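Local coordinates for aminofutalosine deaminase (Helicobacter pylori, PDB 7LKK), which catalyses the hydrolytic deamination of aminofutalosine in the menaquinone pathway, and probably also that of adenosine, with the help of a bound metal ion, at residues Gly94-Trp99 against Ala195-Gln200; Leu229-Asn234 against Asn241-Phe246; Cys31-Asp36 against Phe396-Ala401. All blocks are in the same frame, centred on the assembly; numbering follows the deposited sequence.

In the fold
Interactions 1 and 2 adjoin one another, their centres about 8 Å apart, and only the first touches the inhibitor. They join where Tyr197 O of interaction 1 meets Tyr243 OH of interaction 2 at 2.7 Å, a probable hydrogen bond, and where Pro196 packs on Val232. Interaction 1 lies at the pocket itself, since Trp99 touches the inhibitor and the Tyr197 side chain is about 9 Å from the iron. Interaction 2 forms an outer layer, the Tyr243 side chain lying about 9 Å from the inhibitor. Interaction 3 lies on the opposite side of the chain's centre, its centre about 42 Å from that of interaction 1 and 49 Å from that of interaction 2.

Interaction 1: residues Gly94-Trp99 against Ala195-Gln200; sequences GSFSGW and APYSVQ. With MCF ((8R)-3-(5-S-methyl-5-thio-beta-D-ribofuranosyl)-3,6,7,8-tetrahydroimidazo[4,5-d][1,3]diazepin-8-ol), chain J.
Phe96 and Tyr197 meet at the mouth of an amidohydrolase TIM barrel, where the start of helix 96-106 faces the loop that follows strand 187-193. Their contact is aromatic and involves no hydrogen bond. The side chains approach from opposite directions, and the hydroxyl of Tyr197 lies in the plane of the phenylalanine ring at its outer edge, with OH 3.2 Å from Phe96 CZ. The ring planes are inclined at 67° and the centroids are 5.9 Å apart. Large flat residues suit this place because they bridge two backbones that stay well separated; Phe96 CG, anti to its amide nitrogen (chi1 178°), carries the ring across. Phe239 stacks on the Tyr197 ring.

Contact with the inhibitor comes from Trp99, whose benzo end reaches the seven-membered ring, CH2 lying 3.5 Å from C7 of the inhibitor. Its NE1 is held by Ser331 O, which fixes how the indole is turned.

One polar bond caps the start of helix 96-106. Ser95 is the N-cap, and Gly98, lacking a side chain, leaves room for the serine hydroxyl: Gly98 N donates to Ser95 OG over 2.9 Å, with a bent N-H...O angle of 137°.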
loop_
_atom_site.group_PDB
_atom_site.type_symbol
_atom_site.label_atom_id
_atom_site.label_comp_id
_atom_site.label_asym_id
_atom_site.label_seq_id
_atom_site.Cartn_x
_atom_site.Cartn_y
_atom_site.Cartn_z
ATOM N N GLY A 94 8.236 3.391 13.387
ATOM C CA GLY A 94 9.340 4.198 12.904
ATOM C C GLY A 94 10.706 3.674 13.283
ATOM O O GLY A 94 11.709 4.139 12.724
ATOM N N SER A 95 10.776 2.731 14.217
ATOM C CA SER A 95 12.014 2.067 14.591
ATOM C C SER A 95 11.642 0.753 15.258
ATOM O O SER A 95 10.566 0.631 15.849
ATOM C CB SER A 95 12.867 2.930 15.528
ATOM O OG SER A 95 12.215 3.127 16.770
ATOM N N PHE A 96 12.532 -0.233 15.151
ATOM C CA PHE A 96 12.270 -1.492 15.839
ATOM C C PHE A 96 12.431 -1.332 17.345
ATOM O O PHE A 96 11.613 -1.845 18.119
ATOM C CB PHE A 96 13.191 -2.596 15.326
ATOM C CG PHE A 96 13.003 -3.906 16.034
ATOM C CD1 PHE A 96 12.038 -4.803 15.608
ATOM C CD2 PHE A 96 13.773 -4.231 17.142
ATOM C CE1 PHE A 96 11.853 -6.005 16.265
ATOM C CE2 PHE A 96 13.590 -5.428 17.799
ATOM C CZ PHE A 96 12.628 -6.315 17.361
ATOM N N SER A 97 13.487 -0.639 17.776
ATOM C CA SER A 97 13.694 -0.406 19.202
ATOM C C SER A 97 12.533 0.369 19.811
ATOM O O SER A 97 12.081 0.059 20.921
ATOM C CB SER A 97 15.010 0.338 19.422
ATOM O OG SER A 97 15.042 1.544 18.679
ATOM N N GLY A 98 12.043 1.388 19.104
ATOM C CA GLY A 98 10.872 2.108 19.577
ATOM C C GLY A 98 9.642 1.226 19.665
ATOM O O GLY A 98 8.842 1.349 20.595
ATOM N N TRP A 99 9.467 0.333 18.689
ATOM C CA TRP A 99 8.321 -0.571 18.713
ATOM C C TRP A 99 8.430 -1.572 19.858
ATOM O O TRP A 99 7.496 -1.721 20.656
ATOM C CB TRP A 99 8.198 -1.293 17.372
ATOM C CG TRP A 99 7.098 -2.306 17.334
ATOM C CD1 TRP A 99 5.781 -2.075 17.072
ATOM C CD2 TRP A 99 7.220 -3.714 17.568
ATOM N NE1 TRP A 99 5.073 -3.251 17.126
ATOM C CE2 TRP A 99 5.934 -4.273 17.430
ATOM C CE3 TRP A 99 8.291 -4.557 17.883
ATOM C CZ2 TRP A 99 5.689 -5.636 17.593
ATOM C CZ3 TRP A 99 8.046 -5.909 18.044
ATOM C CH2 TRP A 99 6.755 -6.435 17.901
ATOM N N ALA A 195 13.229 -15.170 19.126
ATOM C CA ALA A 195 14.254 -14.376 18.459
ATOM C C ALA A 195 15.597 -14.658 19.126
ATOM O O ALA A 195 15.641 -15.170 20.248
ATOM C CB ALA A 195 13.924 -12.876 18.523
ATOM N N PRO A 196 16.703 -14.338 18.441
ATOM C CA PRO A 196 18.023 -14.505 19.072
ATOM C C PRO A 196 18.230 -13.649 20.310
ATOM O O PRO A 196 18.988 -14.051 21.202
ATOM C CB PRO A 196 18.995 -14.113 17.951
ATOM C CG PRO A 196 18.236 -14.352 16.689
ATOM C CD PRO A 196 16.810 -14.021 17.007
ATOM N N TYR A 197 17.594 -12.479 20.400
ATOM C CA TYR A 197 17.806 -11.588 21.534
ATOM C C TYR A 197 16.920 -11.914 22.729
ATOM O O TYR A 197 17.141 -11.357 23.811
ATOM C CB TYR A 197 17.570 -10.126 21.121
ATOM C CG TYR A 197 16.223 -9.869 20.482
ATOM C CD1 TYR A 197 15.069 -9.771 21.252
ATOM C CD2 TYR A 197 16.105 -9.719 19.106
ATOM C CE1 TYR A 197 13.837 -9.539 20.668
ATOM C CE2 TYR A 197 14.878 -9.483 18.514
ATOM C CZ TYR A 197 13.749 -9.396 19.299
ATOM O OH TYR A 197 12.526 -9.165 18.715
ATOM N N SER A 198 15.930 -12.791 22.567
ATOM C CA SER A 198 14.934 -13.020 23.601
ATOM C C SER A 198 14.909 -14.438 24.153
ATOM O O SER A 198 14.187 -14.682 25.125
ATOM C CB SER A 198 13.532 -12.674 23.076
ATOM O OG SER A 198 13.185 -13.502 21.981
ATOM N N VAL A 199 15.656 -15.377 23.573
ATOM C CA VAL A 199 15.639 -16.769 24.013
ATOM C C VAL A 199 17.066 -17.210 24.304
ATOM O O VAL A 199 17.920 -17.192 23.410
ATOM C CB VAL A 199 14.989 -17.703 22.980
ATOM C CG1 VAL A 199 15.063 -19.141 23.462
ATOM C CG2 VAL A 199 13.544 -17.302 22.738
ATOM N N GLN A 200 17.324 -17.594 25.553
ATOM C CA GLN A 200 18.624 -18.132 25.928
ATOM C C GLN A 200 18.896 -19.426 25.163
ATOM O O GLN A 200 17.977 -20.175 24.820
ATOM C CB GLN A 200 18.674 -18.366 27.440
ATOM C CG GLN A 200 20.054 -18.684 27.989
ATOM C CD GLN A 200 20.327 -20.171 28.019
ATOM O OE1 GLN A 200 19.401 -20.980 28.061
ATOM N NE2 GLN A 200 21.601 -20.543 27.983
HETATM O O8 MCF J . 6.973 -10.620 14.397
HETATM C C8 MCF J . 6.453 -9.388 14.826
HETATM C C7 MCF J . 7.537 -8.340 15.056
HETATM N N6 MCF J . 8.761 -8.956 15.505
HETATM C C5 MCF J . 8.724 -9.893 16.606
HETATM N N4 MCF J . 7.532 -10.313 17.334
HETATM C C10 MCF J . 6.093 -9.956 17.257
HETATM C C9 MCF J . 5.543 -9.526 16.065
HETATM N N1 MCF J . 4.257 -9.288 16.281
HETATM C C2 MCF J . 3.962 -9.564 17.550
HETATM N N3 MCF J . 5.087 -9.982 18.138
HETATM C C1S MCF J . 5.152 -10.371 19.581
HETATM C C2S MCF J . 5.981 -11.649 19.848
HETATM O O2S MCF J . 5.221 -12.765 19.662
HETATM O O4S MCF J . 5.755 -9.464 20.252
HETATM C C4S MCF J . 6.390 -10.208 21.543
HETATM C C3S MCF J . 6.348 -11.491 21.319
HETATM O O3S MCF J . 5.277 -12.112 22.180
HETATM C C5S MCF J . 7.825 -9.749 21.733
HETATM S S5S MCF J . 8.253 -9.804 23.497
HETATM C C6S MCF J . 10.060 -9.822 23.672
#

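Interaction 2: residues Leu229-Asn234 against Asn241-Phe246; sequences LEWVEN and NFYQRF
Trp231 lays the NE1 and CZ2 side of its indole along the hydroxyl end of Tyr243, overlapping the tyrosine at its CE2 corner, where Trp231 CZ2 and Tyr243 CE2 are 3.4 Å apart. The rings meet obliquely, their planes inclined at 33° and the five-membered ring of the indole centred 5.6 Å from the tyrosine ring. Trp231 CG stands anti to the backbone nitrogen (chi1 -171°), which sends the indole across to the tyrosine.

A hydrogen bond ties the two rings: Trp231 NE1 donates to Tyr243 OH over 2.9 Å. It is bent, with an angle of 132° at the hydrogen, and the oxygen is tilted out of the indole plane, although NE1 itself lies in the plane of the tyrosine ring. The buried hydroxyl, already bonded to the Tyr197 carbonyl, which can only accept, thus probably serves as donor there and as acceptor for the indole N-H. Tryptophan and tyrosine suit the place because each combines a broad apolar surface with one polar atom at the rim. The helices need that reach: the closest CA atoms, those of Trp231 and Phe242, are 10.4 Å apart.

On one face of the tyrosine ring, Phe242 CD2 stands 3.6 Å above its centre. Phe239, from the connecting loop, meets the rings of both Trp231 and Phe242. Helix 226-234, which follows barrel strand 218-222, is thus joined to the short helix 242-247, whose Phe242 and Phe246 pack against Leu104 of helix 96-106.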
loop_
_atom_site.group_PDB
_atom_site.type_symbol
_atom_site.label_atom_id
_atom_site.label_comp_id
_atom_site.label_asym_id
_atom_site.label_seq_id
_atom_site.Cartn_x
_atom_site.Cartn_y
_atom_site.Cartn_z
ATOM N N LEU A 229 20.999 -7.038 14.636
ATOM C CA LEU A 229 22.224 -7.411 13.936
ATOM C C LEU A 229 23.459 -6.952 14.703
ATOM O O LEU A 229 24.428 -7.708 14.841
ATOM C CB LEU A 229 22.221 -6.828 12.522
ATOM C CG LEU A 229 23.464 -7.100 11.674
ATOM C CD1 LEU A 229 23.630 -8.593 11.417
ATOM C CD2 LEU A 229 23.397 -6.331 10.359
ATOM N N GLU A 230 23.441 -5.714 15.209
ATOM C CA GLU A 230 24.577 -5.212 15.975
ATOM C C GLU A 230 24.739 -5.974 17.282
ATOM O O GLU A 230 25.864 -6.199 17.742
ATOM C CB GLU A 230 24.399 -3.721 16.266
ATOM C CG GLU A 230 24.489 -2.808 15.060
ATOM C CD GLU A 230 23.969 -1.413 15.360
ATOM O OE1 GLU A 230 23.819 -0.614 14.414
ATOM O OE2 GLU A 230 23.708 -1.117 16.546
ATOM N N TRP A 231 23.624 -6.376 17.895
ATOM C CA TRP A 231 23.687 -7.169 19.116
ATOM C C TRP A 231 24.229 -8.564 18.834
ATOM O O TRP A 231 25.150 -9.033 19.513
ATOM C CB TRP A 231 22.302 -7.247 19.757
ATOM C CG TRP A 231 22.291 -7.857 21.132
ATOM C CD1 TRP A 231 21.587 -8.953 21.535
ATOM C CD2 TRP A 231 23.007 -7.394 22.284
ATOM N NE1 TRP A 231 21.821 -9.204 22.864
ATOM C CE2 TRP A 231 22.689 -8.261 23.347
ATOM C CE3 TRP A 231 23.882 -6.329 22.520
ATOM C CZ2 TRP A 231 23.217 -8.099 24.625
ATOM C CZ3 TRP A 231 24.407 -6.172 23.790
ATOM C CH2 TRP A 231 24.072 -7.051 24.826
ATOM N N VAL A 232 23.666 -9.239 17.831
ATOM C CA VAL A 232 24.056 -10.616 17.544
ATOM C C VAL A 232 25.520 -10.683 17.127
ATOM O O VAL A 232 26.271 -11.556 17.578
ATOM C CB VAL A 232 23.127 -11.212 16.470
ATOM C CG1 VAL A 232 23.723 -12.484 15.884
ATOM C CG2 VAL A 232 21.749 -11.483 17.054
ATOM N N GLU A 233 25.957 -9.749 16.280
ATOM C CA GLU A 233 27.300 -9.839 15.721
ATOM C C GLU A 233 28.365 -9.331 16.687
ATOM O O GLU A 233 29.431 -9.945 16.807
ATOM C CB GLU A 233 27.371 -9.070 14.400
ATOM C CG GLU A 233 26.748 -9.800 13.215
ATOM C CD GLU A 233 27.192 -11.250 13.110
ATOM O OE1 GLU A 233 26.327 -12.122 12.886
ATOM O OE2 GLU A 233 28.407 -11.519 13.236
ATOM N N ASN A 234 28.104 -8.221 17.387
ATOM C CA ASN A 234 29.150 -7.545 18.144
ATOM C C ASN A 234 28.761 -7.191 19.576
ATOM O O ASN A 234 29.540 -6.512 20.258
ATOM C CB ASN A 234 29.592 -6.273 17.412
ATOM C CG ASN A 234 30.307 -6.571 16.114
ATOM O OD1 ASN A 234 31.465 -6.981 16.113
ATOM N ND2 ASN A 234 29.616 -6.374 14.998
ATOM N N ASN A 241 21.321 -2.369 26.992
ATOM C CA ASN A 241 20.568 -2.136 28.216
ATOM C C ASN A 241 19.204 -2.809 28.206
ATOM O O ASN A 241 18.431 -2.619 29.146
ATOM C CB ASN A 241 20.392 -0.631 28.447
ATOM C CG ASN A 241 21.706 0.122 28.420
ATOM O OD1 ASN A 241 21.947 0.938 27.530
ATOM N ND2 ASN A 241 22.560 -0.141 29.399
ATOM N N PHE A 242 18.901 -3.594 27.168
ATOM C CA PHE A 242 17.565 -4.161 27.008
ATOM C C PHE A 242 17.207 -5.097 28.159
ATOM O O PHE A 242 16.068 -5.099 28.638
ATOM C CB PHE A 242 17.482 -4.893 25.665
ATOM C CG PHE A 242 16.289 -5.800 25.526
ATOM C CD1 PHE A 242 15.049 -5.288 25.183
ATOM C CD2 PHE A 242 16.415 -7.169 25.716
ATOM C CE1 PHE A 242 13.955 -6.124 25.044
ATOM C CE2 PHE A 242 15.323 -8.007 25.582
ATOM C CZ PHE A 242 14.090 -7.482 25.244
ATOM N N TYR A 243 18.165 -5.904 28.611
ATOM C CA TYR A 243 17.857 -6.934 29.596
ATOM C C TYR A 243 17.683 -6.341 30.990
ATOM O O TYR A 243 16.807 -6.776 31.746
ATOM C CB TYR A 243 18.945 -8.008 29.569
ATOM C CG TYR A 243 19.105 -8.611 28.188
ATOM C CD1 TYR A 243 18.385 -9.738 27.811
ATOM C CD2 TYR A 243 19.946 -8.028 27.248
ATOM C CE1 TYR A 243 18.518 -10.280 26.540
ATOM C CE2 TYR A 243 20.082 -8.559 25.979
ATOM C CZ TYR A 243 19.368 -9.682 25.628
ATOM O OH TYR A 243 19.512 -10.204 24.358
ATOM N N GLN A 244 18.482 -5.332 31.339
ATOM C CA GLN A 244 18.302 -4.668 32.625
ATOM C C GLN A 244 17.059 -3.787 32.610
ATOM O O GLN A 244 16.244 -3.825 33.538
ATOM C CB GLN A 244 19.540 -3.837 32.968
ATOM C CG GLN A 244 20.728 -4.638 33.478
ATOM C CD GLN A 244 20.595 -5.039 34.940
ATOM O OE1 GLN A 244 19.558 -4.823 35.572
ATOM N NE2 GLN A 244 21.656 -5.618 35.484
ATOM N N ARG A 245 16.898 -2.998 31.546
ATOM C CA ARG A 245 15.819 -2.017 31.481
ATOM C C ARG A 245 14.448 -2.685 31.439
ATOM O O ARG A 245 13.530 -2.285 32.166
ATOM C CB ARG A 245 16.027 -1.118 30.260
ATOM C CG ARG A 245 14.850 -0.251 29.885
ATOM C CD ARG A 245 15.180 0.620 28.683
ATOM N NE ARG A 245 16.147 1.665 29.003
ATOM C CZ ARG A 245 15.890 2.966 28.929
ATOM N NH1 ARG A 245 14.692 3.390 28.547
ATOM N NH2 ARG A 245 16.834 3.845 29.237
ATOM N N PHE A 246 14.284 -3.703 30.596
ATOM C CA PHE A 246 12.963 -4.268 30.345
ATOM C C PHE A 246 12.698 -5.574 31.079
ATOM O O PHE A 246 11.548 -5.843 31.440
ATOM C CB PHE A 246 12.761 -4.501 28.843
ATOM C CG PHE A 246 12.638 -3.235 28.049
ATOM C CD1 PHE A 246 11.434 -2.556 27.988
ATOM C CD2 PHE A 246 13.725 -2.725 27.364
ATOM C CE1 PHE A 246 11.319 -1.387 27.263
ATOM C CE2 PHE A 246 13.614 -1.562 26.632
ATOM C CZ PHE A 246 12.410 -0.889 26.585
#

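Interaction 3: residues Cys31-Asp36 against Phe396-Ala401; sequences CEVLED and FTKEQA
The extended backbone at Val33 passes the turn before helix 401-408 most closely at Lys398, their CA atoms 6.8 Å apart, and no hydrogen bond links the segments. Val33 makes the apolar contact with one branch: CG1 lies 4.2 Å from Ala401 CB and equally far from Lys398 CG. A beta-branched valine suits a strand, and the small methyl of Ala401 lets the helix start come near.

Beyond CG the Lys398 chain is extended, running alongside the strand and bringing CE to 3.2 Å from Val33 O. Lys398 NZ stays 4.1 Å from Val33 O, so the neighbouring methylene meets the carbonyl. As in many amidohydrolases, parts from both chain ends meet here beside the barrel; strand 33-34 pairs antiparallel with strand 23-25, whose Leu23 and Phe25 also touch Ala401.

Glu35 crosses Lys398 at about a right angle, OE2 lying 4.1 Å from Lys398 CB. Glu35 OE1 is 5.5 Å from Lys398 NZ, too far for a salt bridge, though the opposite charges may attract at this solvent-facing position. Thr397 shapes the turn through an ST motif, OG1 accepting from Gln400 N over 3.3 Å, while Gln400 NE2 bonds to Tyr93 O of the second subunit.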
loop_
_atom_site.group_PDB
_atom_site.type_symbol
_atom_site.label_atom_id
_atom_site.label_comp_id
_atom_site.label_asym_id
_atom_site.label_seq_id
_atom_site.Cartn_x
_atom_site.Cartn_y
_atom_site.Cartn_z
ATOM N N CYS A 31 3.424 -20.972 -12.306
ATOM C CA CYS A 31 2.371 -19.963 -12.172
ATOM C C CYS A 31 1.468 -19.955 -13.405
ATOM O O CYS A 31 1.205 -18.915 -14.010
ATOM C CB CYS A 31 2.968 -18.580 -11.903
ATOM S SG CYS A 31 1.986 -17.566 -10.794
ATOM N N GLU A 32 0.987 -21.142 -13.766
ATOM C CA GLU A 32 0.173 -21.309 -14.962
ATOM C C GLU A 32 -1.168 -20.599 -14.827
ATOM O O GLU A 32 -1.814 -20.648 -13.775
ATOM C CB GLU A 32 -0.053 -22.795 -15.232
ATOM C CG GLU A 32 0.015 -23.190 -16.690
ATOM C CD GLU A 32 0.102 -24.691 -16.865
ATOM O OE1 GLU A 32 0.923 -25.317 -16.163
ATOM O OE2 GLU A 32 -0.653 -25.243 -17.693
ATOM N N VAL A 33 -1.582 -19.930 -15.901
ATOM C CA VAL A 33 -2.887 -19.285 -15.984
ATOM C C VAL A 33 -3.662 -19.941 -17.115
ATOM O O VAL A 33 -3.169 -20.024 -18.246
ATOM C CB VAL A 33 -2.766 -17.768 -16.212
ATOM C CG1 VAL A 33 -4.146 -17.152 -16.387
ATOM C CG2 VAL A 33 -2.031 -17.112 -15.050
ATOM N N LEU A 34 -4.870 -20.404 -16.813
ATOM C CA LEU A 34 -5.695 -21.123 -17.770
ATOM C C LEU A 34 -7.040 -20.426 -17.919
ATOM O O LEU A 34 -7.586 -19.894 -16.947
ATOM C CB LEU A 34 -5.895 -22.578 -17.338
ATOM C CG LEU A 34 -4.606 -23.398 -17.289
ATOM C CD1 LEU A 34 -4.830 -24.732 -16.590
ATOM C CD2 LEU A 34 -4.061 -23.606 -18.695
ATOM N N GLU A 35 -7.561 -20.426 -19.140
ATOM C CA GLU A 35 -8.810 -19.751 -19.458
ATOM C C GLU A 35 -9.943 -20.763 -19.567
ATOM O O GLU A 35 -9.775 -21.837 -20.151
ATOM C CB GLU A 35 -8.683 -18.955 -20.759
ATOM C CG GLU A 35 -7.600 -17.883 -20.713
ATOM C CD GLU A 35 -7.507 -17.082 -21.996
ATOM O OE1 GLU A 35 -7.705 -17.667 -23.082
ATOM O OE2 GLU A 35 -7.236 -15.864 -21.918
ATOM N N ASP A 36 -11.097 -20.404 -19.000
ATOM C CA ASP A 36 -12.311 -21.220 -19.060
ATOM C C ASP A 36 -12.063 -22.644 -18.570
ATOM O O ASP A 36 -12.558 -23.616 -19.144
ATOM C CB ASP A 36 -12.896 -21.228 -20.473
ATOM C CG ASP A 36 -13.367 -19.858 -20.917
ATOM O OD1 ASP A 36 -13.782 -19.062 -20.049
ATOM O OD2 ASP A 36 -13.323 -19.578 -22.132
ATOM N N PHE A 396 -9.658 -10.288 -17.459
ATOM C CA PHE A 396 -8.282 -9.851 -17.633
ATOM C C PHE A 396 -7.627 -10.613 -18.778
ATOM O O PHE A 396 -7.958 -11.770 -19.053
ATOM C CB PHE A 396 -7.473 -10.063 -16.350
ATOM C CG PHE A 396 -8.132 -9.530 -15.107
ATOM C CD1 PHE A 396 -8.820 -8.328 -15.123
ATOM C CD2 PHE A 396 -8.052 -10.234 -13.914
ATOM C CE1 PHE A 396 -9.421 -7.839 -13.976
ATOM C CE2 PHE A 396 -8.652 -9.753 -12.764
ATOM C CZ PHE A 396 -9.335 -8.554 -12.793
ATOM N N THR A 397 -6.693 -9.949 -19.454
ATOM C CA THR A 397 -5.850 -10.654 -20.407
ATOM C C THR A 397 -4.983 -11.671 -19.670
ATOM O O THR A 397 -4.716 -11.549 -18.470
ATOM C CB THR A 397 -4.978 -9.679 -21.199
ATOM O OG1 THR A 397 -3.980 -9.114 -20.343
ATOM C CG2 THR A 397 -5.826 -8.564 -21.790
ATOM N N LYS A 398 -4.556 -12.698 -20.407
ATOM C CA LYS A 398 -3.769 -13.776 -19.813
ATOM C C LYS A 398 -2.513 -13.248 -19.128
ATOM O O LYS A 398 -2.197 -13.641 -17.997
ATOM C CB LYS A 398 -3.403 -14.796 -20.891
ATOM C CG LYS A 398 -3.194 -16.209 -20.386
ATOM C CD LYS A 398 -2.804 -17.125 -21.535
ATOM C CE LYS A 398 -2.842 -18.585 -21.125
ATOM N NZ LYS A 398 -2.600 -19.488 -22.282
ATOM N N GLU A 399 -1.783 -12.350 -19.792
ATOM C CA GLU A 399 -0.517 -11.880 -19.244
ATOM C C GLU A 399 -0.698 -10.842 -18.141
ATOM O O GLU A 399 0.233 -10.621 -17.358
ATOM C CB GLU A 399 0.372 -11.324 -20.358
ATOM C CG GLU A 399 -0.106 -10.026 -20.973
ATOM C CD GLU A 399 1.046 -9.103 -21.319
ATOM O OE1 GLU A 399 2.103 -9.609 -21.754
ATOM O OE2 GLU A 399 0.897 -7.873 -21.149
ATOM N N GLN A 400 -1.861 -10.195 -18.064
ATOM C CA GLN A 400 -2.144 -9.228 -17.012
ATOM C C GLN A 400 -2.952 -9.822 -15.865
ATOM O O GLN A 400 -3.153 -9.138 -14.855
ATOM C CB GLN A 400 -2.901 -8.022 -17.584
ATOM C CG GLN A 400 -2.092 -7.144 -18.529
ATOM C CD GLN A 400 -1.243 -6.126 -17.798
ATOM O OE1 GLN A 400 -1.711 -5.459 -16.875
ATOM N NE2 GLN A 400 0.010 -5.993 -18.214
ATOM N N ALA A 401 -3.401 -11.074 -15.996
ATOM C CA ALA A 401 -4.403 -11.625 -15.088
ATOM C C ALA A 401 -3.923 -11.618 -13.641
ATOM O O ALA A 401 -4.664 -11.227 -12.733
ATOM C CB ALA A 401 -4.774 -13.045 -15.522
#